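Local coordinates for protein exotoxin type A (Streptococcus pyogenes phage T12, PDB 1FNU) that acts as a phage-encoded superantigen, the scarlet fever toxin, and probably bridges MHC class II molecules and T-cell receptors as its family does, at residues Cys87-Cys90 / Glu91-Arg95; Lys16-Gln19 / Asn20-Phe23; Ile133-Lys137 / Lys138-Ala142. All blocks are in the same frame, centred on the assembly; numbering follows the deposited sequence.

Contact 1: Cys87-Cys90 / Glu91-Arg95. With CD (cadmium ion), chain M; CD (cadmium ion), chain H; CD (cadmium ion), chain E.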
ATOM      1  N   CYS A  87       3.088  -3.889  -6.760  1.00 17.25           N
ATOM      2  CA  CYS A  87       2.325  -4.242  -7.948  1.00 17.53           C
ATOM      3  C   CYS A  87       0.865  -4.091  -7.526  1.00 18.06           C
ATOM      4  O   CYS A  87       0.417  -4.715  -6.590  1.00 17.99           O
ATOM      5  CB  CYS A  87       2.565  -5.726  -8.323  1.00 17.54           C
ATOM      6  SG  CYS A  87       1.405  -6.452  -9.576  1.00 16.97           S
ATOM      7  N   TYR A  88       0.101  -3.264  -8.207  1.00 18.77           N
ATOM      8  CA  TYR A  88      -1.300  -3.189  -7.830  1.00 19.39           C
ATOM      9  C   TYR A  88      -2.112  -3.421  -9.105  1.00 19.17           C
ATOM     10  O   TYR A  88      -1.831  -2.846 -10.168  1.00 19.23           O
ATOM     11  CB  TYR A  88      -1.600  -1.832  -7.200  1.00 20.70           C
ATOM     12  CG  TYR A  88      -0.659  -1.528  -6.055  1.00 22.11           C
ATOM     13  CD1 TYR A  88      -0.663  -2.320  -4.848  1.00 22.83           C
ATOM     14  CD2 TYR A  88       0.222  -0.400  -6.125  1.00 22.72           C
ATOM     15  CE1 TYR A  88       0.203  -1.981  -3.715  1.00 23.17           C
ATOM     16  CE2 TYR A  88       1.072  -0.060  -5.027  1.00 23.14           C
ATOM     17  CZ  TYR A  88       1.062  -0.850  -3.820  1.00 23.29           C
ATOM     18  OH  TYR A  88       1.932  -0.484  -2.732  1.00 23.81           O
ATOM     19  N   LEU A  89      -3.155  -4.223  -8.970  1.00 18.62           N
ATOM     20  CA  LEU A  89      -3.936  -4.591 -10.097  1.00 18.12           C
ATOM     21  C   LEU A  89      -5.435  -4.515  -9.816  1.00 17.82           C
ATOM     22  O   LEU A  89      -6.216  -4.059 -10.668  1.00 17.59           O
ATOM     23  CB  LEU A  89      -3.449  -5.996 -10.396  1.00 18.15           C
ATOM     24  CG  LEU A  89      -3.933  -6.945 -11.402  1.00 18.35           C
ATOM     25  CD1 LEU A  89      -2.850  -7.968 -11.714  1.00 18.42           C
ATOM     26  CD2 LEU A  89      -5.258  -7.498 -10.881  1.00 18.45           C
ATOM     27  N   CYS A  90      -5.824  -4.951  -8.621  1.00 17.50           N
ATOM     28  CA  CYS A  90      -7.237  -5.008  -8.214  1.00 17.48           C
ATOM     29  C   CYS A  90      -7.333  -5.088  -6.658  1.00 17.56           C
ATOM     30  O   CYS A  90      -6.458  -5.658  -6.010  1.00 17.44           O
ATOM     31  CB  CYS A  90      -7.948  -6.262  -8.833  1.00 17.08           C
ATOM     32  SG  CYS A  90      -9.788  -6.331  -8.531  1.00 16.66           S
ATOM     33  N   GLU A  91      -8.389  -4.524  -6.077  1.00 17.84           N
ATOM     34  CA  GLU A  91      -8.596  -4.552  -4.573  1.00 17.96           C
ATOM     35  C   GLU A  91      -8.802  -5.967  -4.037  1.00 18.22           C
ATOM     36  O   GLU A  91      -8.530  -6.261  -2.854  1.00 18.12           O
ATOM     37  CB  GLU A  91      -9.852  -3.714  -4.268  1.00 17.93           C
ATOM     38  CG  GLU A  91     -11.028  -4.053  -5.247  1.00 17.82           C
ATOM     39  CD  GLU A  91     -12.130  -2.978  -5.189  1.00 17.86           C
ATOM     40  OE1 GLU A  91     -11.786  -1.767  -5.159  1.00 17.45           O
ATOM     41  OE2 GLU A  91     -13.312  -3.364  -5.210  1.00 17.79           O
ATOM     42  N   ASN A  92      -9.302  -6.837  -4.921  1.00 18.41           N
ATOM     43  CA  ASN A  92      -9.597  -8.261  -4.590  1.00 18.72           C
ATOM     44  C   ASN A  92      -8.526  -9.288  -5.020  1.00 18.69           C
ATOM     45  O   ASN A  92      -8.663 -10.471  -4.747  1.00 18.95           O
ATOM     46  CB  ASN A  92     -10.929  -8.748  -5.266  1.00 18.88           C
ATOM     47  CG  ASN A  92     -12.138  -7.910  -4.938  1.00 19.06           C
ATOM     48  OD1 ASN A  92     -12.352  -7.492  -3.844  1.00 19.21           O
ATOM     49  ND2 ASN A  92     -12.974  -7.707  -5.937  1.00 19.57           N
ATOM     50  N   ALA A  93      -7.490  -8.871  -5.740  1.00 18.85           N
ATOM     51  CA  ALA A  93      -6.473  -9.831  -6.221  1.00 18.69           C
ATOM     52  C   ALA A  93      -5.364  -9.979  -5.161  1.00 18.63           C
ATOM     53  O   ALA A  93      -4.722  -8.983  -4.817  1.00 18.93           O
ATOM     54  CB  ALA A  93      -5.930  -9.347  -7.521  1.00 18.65           C
ATOM     55  N   GLU A  94      -5.183 -11.159  -4.582  1.00 18.30           N
ATOM     56  CA  GLU A  94      -4.126 -11.370  -3.545  1.00 18.06           C
ATOM     57  C   GLU A  94      -2.930 -12.052  -4.149  1.00 17.65           C
ATOM     58  O   GLU A  94      -1.903 -12.269  -3.505  1.00 17.59           O
ATOM     59  CB  GLU A  94      -4.642 -12.247  -2.391  1.00 18.06           C
ATOM     60  CG  GLU A  94      -5.874 -11.589  -1.687  1.00 18.30           C
ATOM     61  CD  GLU A  94      -5.931 -11.889  -0.251  1.00 18.26           C
ATOM     62  OE1 GLU A  94      -5.090 -11.309   0.483  1.00 18.46           O
ATOM     63  OE2 GLU A  94      -6.808 -12.682   0.163  1.00 18.23           O
ATOM     64  N   ARG A  95      -3.088 -12.397  -5.398  1.00 17.26           N
ATOM     65  CA  ARG A  95      -1.997 -13.102  -6.100  1.00 17.02           C
ATOM     66  C   ARG A  95      -1.662 -12.477  -7.401  1.00 16.75           C
ATOM     67  O   ARG A  95      -1.750 -13.133  -8.429  1.00 16.87           O
ATOM     68  CB  ARG A  95      -2.378 -14.580  -6.287  1.00 16.79           C
ATOM     69  CG  ARG A  95      -2.698 -15.211  -4.933  1.00 16.67           C
ATOM     70  CD  ARG A  95      -2.873 -16.774  -4.983  1.00 16.53           C
ATOM     71  NE  ARG A  95      -1.607 -17.545  -5.229  1.00 16.51           N
ATOM     72  CZ  ARG A  95      -1.191 -18.030  -6.392  1.00 16.46           C
ATOM     73  NH1 ARG A  95      -1.907 -17.861  -7.504  1.00 16.43           N
ATOM     74  NH2 ARG A  95      -0.046 -18.712  -6.451  1.00 16.75           N
TER
HETATM   75 CD    CD M 224     -10.889  -4.322  -9.664  1.00 17.93          CD
HETATM   76 CD    CD H 824     -14.143  -1.154  -5.273  1.00 21.23          CD
HETATM   77 CD    CD E 222     -10.353  -8.320 -10.009  1.00 20.80          CD
HETATM   78  O   HOH W   1      -4.688  -5.722  -4.274  1.00 19.24           O
HETATM   79  O   HOH W   2     -12.602  -8.809  -8.913  1.00 11.95           O
HETATM   80  O   HOH W   3      -9.808  -7.610 -12.475  1.00 10.84           O
HETATM   81  O   HOH W   4      -8.808 -10.132  -9.496  1.00 12.24           O
HETATM   82  O   HOH W   5     -11.592  -4.324 -12.105  1.00  5.16           O
HETATM   83  O   HOH W   6     -13.138  -5.182  -8.715  1.00  8.00           O
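Cys90 and Ala93 close a tight turn, of the type I beta-turn kind, whose two middle residues are Glu91 and Asn92. The turn sits in the disulfide loop between strands 75-80 and 96-105, and Cys87, three residues before it, is disulfide-bonded to Cys98. From CB outward, the Cys90 side chain meets first the Ala93 methyl and then metal. Its CB lies against that methyl, with CB to CB 3.9 Å, and Leu89 CD2 touches the methyl as well, a small apolar contact. The next atom, SG, stands anti to the backbone N (chi1 -174°), which swings it back beside the peptide that follows. There the N-H of Asn92 points at Cys90 SG in a weak but nearly straight bond, 3.7 Å from N to S. The sulfur also holds two cadmium ions: the one of chain E at 2.5 Å from SG and the one of chain M at 2.6 Å from SG; the two subtend about 105° at the sulfur. Three waters complete the ligand set of the chain E ion, and one of them accepts from Asn92 ND2 at 3.2 Å. The backbone bond that defines the turn, Ala93 N to Cys90 O at 3.4 Å, is itself weak, and a water donates to Cys90 O and, weakly, to Ala93 O. Glu91 leaves the turn in an extended chain, its carboxylate gripping the chain H cadmium with OE1 and OE2, each at 2.4 Å. That ion is shared with Cys90 of the third subunit, while the chain M ion is shared with Glu91 of that subunit; Glu91 OE1 also bonds to Glu91 N there. A sulfur bridging two soft metal ions is probably a thiolate, and the exchange of cysteine and carboxylate ligands makes this turn a metal-bound subunit junction.

Contact 2: Lys16-Gln19 / Asn20-Phe23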
ATOM      1  N   LYS A  16      22.253  -0.164  -3.140  1.00 21.89           N
ATOM      2  CA  LYS A  16      21.833  -0.822  -1.914  1.00 21.39           C
ATOM      3  C   LYS A  16      20.791  -1.895  -2.345  1.00 20.96           C
ATOM      4  O   LYS A  16      19.835  -1.637  -3.082  1.00 20.78           O
ATOM      5  CB  LYS A  16      21.253   0.241  -0.924  1.00 21.81           C
ATOM      6  CG  LYS A  16      20.256  -0.260   0.095  1.00 22.30           C
ATOM      7  CD  LYS A  16      20.321   0.477   1.497  1.00 23.07           C
ATOM      8  CE  LYS A  16      20.168   2.027   1.555  1.00 23.35           C
ATOM      9  NZ  LYS A  16      18.650   2.537   1.494  1.00 23.82           N
ATOM     10  N   ASN A  17      21.022  -3.131  -1.938  1.00 20.48           N
ATOM     11  CA  ASN A  17      20.101  -4.205  -2.273  1.00 20.12           C
ATOM     12  C   ASN A  17      20.105  -4.638  -3.741  1.00 19.78           C
ATOM     13  O   ASN A  17      19.024  -4.789  -4.366  1.00 19.78           O
ATOM     14  CB  ASN A  17      18.635  -3.860  -1.852  1.00 20.13           C
ATOM     15  CG  ASN A  17      18.433  -3.812  -0.288  1.00 20.14           C
ATOM     16  OD1 ASN A  17      19.009  -4.614   0.487  1.00 20.10           O
ATOM     17  ND2 ASN A  17      17.600  -2.889   0.151  1.00 20.07           N
ATOM     18  N   LEU A  18      21.299  -4.798  -4.305  1.00 19.28           N
ATOM     19  CA  LEU A  18      21.400  -5.191  -5.683  1.00 18.90           C
ATOM     20  C   LEU A  18      20.803  -6.564  -5.881  1.00 18.50           C
ATOM     21  O   LEU A  18      20.437  -6.891  -7.004  1.00 18.55           O
ATOM     22  CB  LEU A  18      22.872  -5.171  -6.155  1.00 18.84           C
ATOM     23  CG  LEU A  18      23.167  -5.396  -7.634  1.00 18.91           C
ATOM     24  CD1 LEU A  18      22.417  -4.403  -8.528  1.00 18.56           C
ATOM     25  CD2 LEU A  18      24.702  -5.163  -7.863  1.00 18.87           C
ATOM     26  N   GLN A  19      20.723  -7.379  -4.833  1.00 17.92           N
ATOM     27  CA  GLN A  19      20.136  -8.681  -4.942  1.00 17.69           C
ATOM     28  C   GLN A  19      18.720  -8.610  -5.612  1.00 17.56           C
ATOM     29  O   GLN A  19      18.323  -9.575  -6.257  1.00 17.32           O
ATOM     30  CB  GLN A  19      20.019  -9.374  -3.553  1.00 17.95           C
ATOM     31  CG  GLN A  19      18.911  -8.736  -2.678  1.00 17.93           C
ATOM     32  CD  GLN A  19      19.488  -7.684  -1.763  1.00 18.12           C
ATOM     33  OE1 GLN A  19      20.624  -7.228  -1.955  1.00 17.81           O
ATOM     34  NE2 GLN A  19      18.720  -7.292  -0.749  1.00 18.30           N
ATOM     35  N   ASN A  20      18.003  -7.486  -5.425  1.00 17.47           N
ATOM     36  CA  ASN A  20      16.646  -7.288  -5.999  1.00 17.59           C
ATOM     37  C   ASN A  20      16.647  -7.160  -7.539  1.00 17.56           C
ATOM     38  O   ASN A  20      15.601  -7.347  -8.137  1.00 17.71           O
ATOM     39  CB  ASN A  20      15.890  -6.089  -5.338  1.00 17.25           C
ATOM     40  CG  ASN A  20      15.586  -6.374  -3.852  1.00 17.39           C
ATOM     41  OD1 ASN A  20      15.550  -7.523  -3.466  1.00 17.50           O
ATOM     42  ND2 ASN A  20      15.384  -5.343  -3.048  1.00 16.99           N
ATOM     43  N   ILE A  21      17.812  -6.866  -8.151  1.00 17.55           N
ATOM     44  CA  ILE A  21      17.950  -6.889  -9.633  1.00 17.61           C
ATOM     45  C   ILE A  21      18.270  -8.384  -9.903  1.00 17.55           C
ATOM     46  O   ILE A  21      17.689  -9.000 -10.785  1.00 17.41           O
ATOM     47  CB  ILE A  21      19.091  -6.005 -10.107  1.00 17.73           C
ATOM     48  CG1 ILE A  21      18.812  -4.553  -9.742  1.00 17.66           C
ATOM     49  CG2 ILE A  21      19.312  -6.148 -11.664  1.00 17.37           C
ATOM     50  CD1 ILE A  21      17.539  -3.941 -10.412  1.00 17.65           C
ATOM     51  N   TYR A  22      19.166  -8.968  -9.117  1.00 17.60           N
ATOM     52  CA  TYR A  22      19.503 -10.396  -9.233  1.00 17.63           C
ATOM     53  C   TYR A  22      18.250 -11.334  -9.297  1.00 17.76           C
ATOM     54  O   TYR A  22      18.176 -12.238 -10.141  1.00 17.55           O
ATOM     55  CB  TYR A  22      20.401 -10.888  -8.041  1.00 17.50           C
ATOM     56  CG  TYR A  22      20.542 -12.440  -7.945  1.00 17.70           C
ATOM     57  CD1 TYR A  22      21.333 -13.184  -8.871  1.00 17.56           C
ATOM     58  CD2 TYR A  22      19.834 -13.174  -6.976  1.00 17.64           C
ATOM     59  CE1 TYR A  22      21.406 -14.551  -8.828  1.00 17.75           C
ATOM     60  CE2 TYR A  22      19.900 -14.604  -6.930  1.00 17.66           C
ATOM     61  CZ  TYR A  22      20.685 -15.278  -7.857  1.00 17.80           C
ATOM     62  OH  TYR A  22      20.805 -16.679  -7.813  1.00 18.06           O
ATOM     63  N   PHE A  23      17.289 -11.184  -8.372  1.00 17.87           N
ATOM     64  CA  PHE A  23      16.162 -12.117  -8.404  1.00 18.00           C
ATOM     65  C   PHE A  23      15.223 -11.934  -9.632  1.00 18.17           C
ATOM     66  O   PHE A  23      14.551 -12.885  -9.996  1.00 18.36           O
ATOM     67  CB  PHE A  23      15.380 -12.034  -7.058  1.00 17.87           C
ATOM     68  CG  PHE A  23      16.109 -12.655  -5.889  1.00 17.73           C
ATOM     69  CD1 PHE A  23      16.146 -14.050  -5.761  1.00 17.65           C
ATOM     70  CD2 PHE A  23      16.704 -11.834  -4.882  1.00 17.62           C
ATOM     71  CE1 PHE A  23      16.751 -14.663  -4.640  1.00 17.48           C
ATOM     72  CE2 PHE A  23      17.320 -12.391  -3.770  1.00 17.40           C
ATOM     73  CZ  PHE A  23      17.352 -13.832  -3.629  1.00 17.55           C
TER
HETATM   74  O   HOH W   7      15.882  -8.195  -0.789  1.00 16.16           O
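Leu18 and Ile21 meet in the first turn of helix 19-26, a helix N-terminus in which i to i+3 bonds give way to regular alpha-helical ones. Among the backbone bonds, Asn20 N reaches Asn17 O, and Leu18 O takes two donors: Ile21 N at 2.9 Å, above its carbonyl plane, and Tyr22 N at 3.2 Å, in that plane. Phe23 N then continues the helix by bonding to Gln19 O. Apolar packing comes from Leu18 CD1, which touches Ile21 CG1 at 3.8 Å where the two side chains cross obliquely; Ile21 also packs on Tyr160, Phe192 and Tyr197. The aromatic rings follow: Tyr22 CD2 lies over one face of the Phe23 ring, and Arg95 of the second subunit makes a cation-pi contact with Phe23. The polar contacts gather on Gln19, whose chain is bent at chi2 (-95°) so that its amide folds back toward Asn17 and runs alongside that of Asn20, the planes 62° apart. Gln19 NE2 donates to Asn17 OD1 at 3.0 Å, from above the carbonyl plane. One water joins the neighbouring amides, accepting from Gln19 NE2 at 3.0 Å and donating to Asn20 OD1 at 2.8 Å.

Contact 3: Ile133-Lys137 / Lys138-Ala142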
ATOM      1  N   ILE A 133      21.344 -16.078 -28.148  1.00 34.27           N
ATOM      2  CA  ILE A 133      20.061 -16.109 -27.439  1.00 34.15           C
ATOM      3  C   ILE A 133      19.164 -16.503 -28.637  1.00 34.08           C
ATOM      4  O   ILE A 133      19.635 -16.559 -29.786  1.00 34.00           O
ATOM      5  CB  ILE A 133      19.632 -14.753 -26.793  1.00 34.00           C
ATOM      6  CG1 ILE A 133      19.536 -13.652 -27.831  1.00 34.06           C
ATOM      7  CG2 ILE A 133      20.641 -14.340 -25.762  1.00 34.04           C
ATOM      8  CD1 ILE A 133      18.823 -12.421 -27.319  1.00 34.07           C
ATOM      9  N   GLU A 134      17.899 -16.795 -28.363  1.00 34.04           N
ATOM     10  CA  GLU A 134      16.950 -17.255 -29.380  1.00 33.95           C
ATOM     11  C   GLU A 134      15.579 -16.760 -29.063  1.00 33.66           C
ATOM     12  O   GLU A 134      15.233 -16.702 -27.901  1.00 33.59           O
ATOM     13  CB  GLU A 134      16.739 -18.752 -29.319  1.00 34.22           C
ATOM     14  CG  GLU A 134      17.780 -19.673 -29.719  1.00 34.60           C
ATOM     15  CD  GLU A 134      17.170 -21.078 -29.690  1.00 34.91           C
ATOM     16  OE1 GLU A 134      16.871 -21.589 -28.587  1.00 35.01           O
ATOM     17  OE2 GLU A 134      16.920 -21.650 -30.781  1.00 35.19           O
ATOM     18  N   THR A 135      14.795 -16.503 -30.104  1.00 33.39           N
ATOM     19  CA  THR A 135      13.399 -16.103 -29.967  1.00 33.19           C
ATOM     20  C   THR A 135      12.566 -16.791 -31.054  1.00 33.20           C
ATOM     21  O   THR A 135      13.081 -17.096 -32.133  1.00 33.26           O
ATOM     22  CB  THR A 135      13.198 -14.586 -30.097  1.00 33.12           C
ATOM     23  OG1 THR A 135      11.811 -14.307 -30.023  1.00 32.94           O
ATOM     24  CG2 THR A 135      13.720 -14.026 -31.436  1.00 32.96           C
ATOM     25  N   ASN A 136      11.290 -17.026 -30.755  1.00 33.11           N
ATOM     26  CA  ASN A 136      10.335 -17.647 -31.670  1.00 32.98           C
ATOM     27  C   ASN A 136       9.514 -16.568 -32.379  1.00 32.60           C
ATOM     28  O   ASN A 136       8.687 -16.889 -33.223  1.00 32.68           O
ATOM     29  CB  ASN A 136       9.355 -18.565 -30.918  1.00 33.33           C
ATOM     30  CG  ASN A 136      10.050 -19.679 -30.103  1.00 33.67           C
ATOM     31  OD1 ASN A 136      10.976 -20.331 -30.571  1.00 33.95           O
ATOM     32  ND2 ASN A 136       9.570 -19.912 -28.888  1.00 33.94           N
ATOM     33  N   LYS A 137       9.755 -15.305 -32.060  1.00 31.98           N
ATOM     34  CA  LYS A 137       9.027 -14.188 -32.664  1.00 31.49           C
ATOM     35  C   LYS A 137       9.727 -13.377 -33.751  1.00 31.23           C
ATOM     36  O   LYS A 137      10.924 -13.051 -33.666  1.00 31.23           O
ATOM     37  CB  LYS A 137       8.588 -13.186 -31.574  1.00 31.33           C
ATOM     38  CG  LYS A 137       7.690 -13.762 -30.467  1.00 31.14           C
ATOM     39  CD  LYS A 137       7.310 -12.650 -29.420  1.00 30.81           C
ATOM     40  CE  LYS A 137       6.573 -13.231 -28.229  1.00 30.49           C
ATOM     41  NZ  LYS A 137       7.499 -14.033 -27.358  1.00 30.28           N
ATOM     42  N   LYS A 138       8.950 -13.009 -34.768  1.00 30.86           N
ATOM     43  CA  LYS A 138       9.439 -12.191 -35.872  1.00 30.45           C
ATOM     44  C   LYS A 138       9.744 -10.794 -35.325  1.00 30.00           C
ATOM     45  O   LYS A 138      10.810 -10.221 -35.589  1.00 29.80           O
ATOM     46  CB  LYS A 138       8.376 -12.115 -36.972  1.00 30.66           C
ATOM     47  CG  LYS A 138       8.063 -13.524 -37.628  1.00 30.94           C
ATOM     48  CD  LYS A 138       6.827 -13.470 -38.581  1.00 31.22           C
ATOM     49  CE  LYS A 138       6.438 -14.790 -39.275  1.00 31.49           C
ATOM     50  NZ  LYS A 138       5.350 -14.369 -40.258  1.00 31.81           N
ATOM     51  N   MET A 139       8.765 -10.239 -34.609  1.00 29.44           N
ATOM     52  CA  MET A 139       8.922  -8.952 -33.960  1.00 28.81           C
ATOM     53  C   MET A 139       8.908  -9.280 -32.441  1.00 28.24           C
ATOM     54  O   MET A 139       7.885  -9.730 -31.850  1.00 28.22           O
ATOM     55  CB  MET A 139       7.797  -7.961 -34.330  1.00 29.26           C
ATOM     56  CG  MET A 139       7.730  -7.466 -35.779  1.00 29.69           C
ATOM     57  SD  MET A 139       9.124  -6.561 -36.588  1.00 30.66           S
ATOM     58  CE  MET A 139       9.446  -5.002 -35.721  1.00 30.09           C
ATOM     59  N   VAL A 140      10.057  -9.068 -31.818  1.00 27.31           N
ATOM     60  CA  VAL A 140      10.207  -9.406 -30.401  1.00 26.38           C
ATOM     61  C   VAL A 140      10.445  -8.173 -29.575  1.00 25.69           C
ATOM     62  O   VAL A 140      11.068  -7.225 -30.075  1.00 25.56           O
ATOM     63  CB  VAL A 140      11.417 -10.271 -30.247  1.00 26.38           C
ATOM     64  CG1 VAL A 140      11.214 -11.483 -31.038  1.00 26.47           C
ATOM     65  CG2 VAL A 140      12.597  -9.597 -30.817  1.00 26.27           C
ATOM     66  N   THR A 141       9.965  -8.135 -28.336  1.00 24.78           N
ATOM     67  CA  THR A 141      10.280  -6.934 -27.568  1.00 24.06           C
ATOM     68  C   THR A 141      11.744  -6.963 -27.168  1.00 23.53           C
ATOM     69  O   THR A 141      12.319  -8.005 -27.055  1.00 23.33           O
ATOM     70  CB  THR A 141       9.442  -6.751 -26.249  1.00 23.97           C
ATOM     71  OG1 THR A 141       9.836  -7.724 -25.291  1.00 23.85           O
ATOM     72  CG2 THR A 141       7.931  -6.877 -26.537  1.00 23.83           C
ATOM     73  N   ALA A 142      12.349  -5.779 -27.032  1.00 23.25           N
ATOM     74  CA  ALA A 142      13.741  -5.665 -26.558  1.00 22.83           C
ATOM     75  C   ALA A 142      13.751  -6.375 -25.137  1.00 22.52           C
ATOM     76  O   ALA A 142      14.698  -7.109 -24.750  1.00 22.47           O
ATOM     77  CB  ALA A 142      14.086  -4.175 -26.415  1.00 22.85           C
TER
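Between Thr135 and Val140 the chain leaves the end of strand 126-135, turns a corner at Asn136 and runs into the short strand 139-141, which belongs to a different sheet of the beta-grasp domain. The corner is an ST turn: Lys137 N gives a nearly straight bond, 169°, to Thr135 OG1 at 3.1 Å. Thr135 holds OG1 anti to its own N (chi1 177°), beside its carbonyl carbon, and this turns the hydroxyl along the chain to where Lys137 N can reach it. One branch of Val140, CG1, packs across the inside of the corner, and both branches of Thr135 lie against it, with Thr135 CG2 at 3.6 Å from Val140 CG1. The still closer spacing of Val140 CG1 to Thr135 OG1, Lys137 O and Lys137 CB is shorter than normal packing and doubtful in detail. Val140 also packs on Leu145 of helix 142-157 and on Leu207. The Lys137 chain runs out nearly straight and bends at its end, chi4 72°, where NZ makes a salt bridge to Glu144 OE1. Glu144 OE2 bonds to Thr135 OG1, and Thr141 OG1 caps that helix at Glu144 N. A single carboxylate thus ties both sides of the ST turn to the start of the helix, and the lysine ammonium and the helix N-terminus would both be expected to favour its ionised form.

In the fold
The three contacts are spread through the chain and none touches another within one subunit: contacts 1 and 2 have centres about 24 Å apart, contacts 1 and 3 about 30 Å apart, and contacts 2 and 3 about 26 Å apart, with contacts 2 and 3 on opposite sides of the chain's centre. Contact 1 lies in the OB-fold range and contact 3 in the beta-grasp range. The cadmium ions belong to contact 1. Across the assembly, however, contacts 1 and 2 do meet: the 91-95 segment of one subunit packs on the 16-23 region of a second, while its metal-bound face serves the third. Contact 3 stays within its own chain.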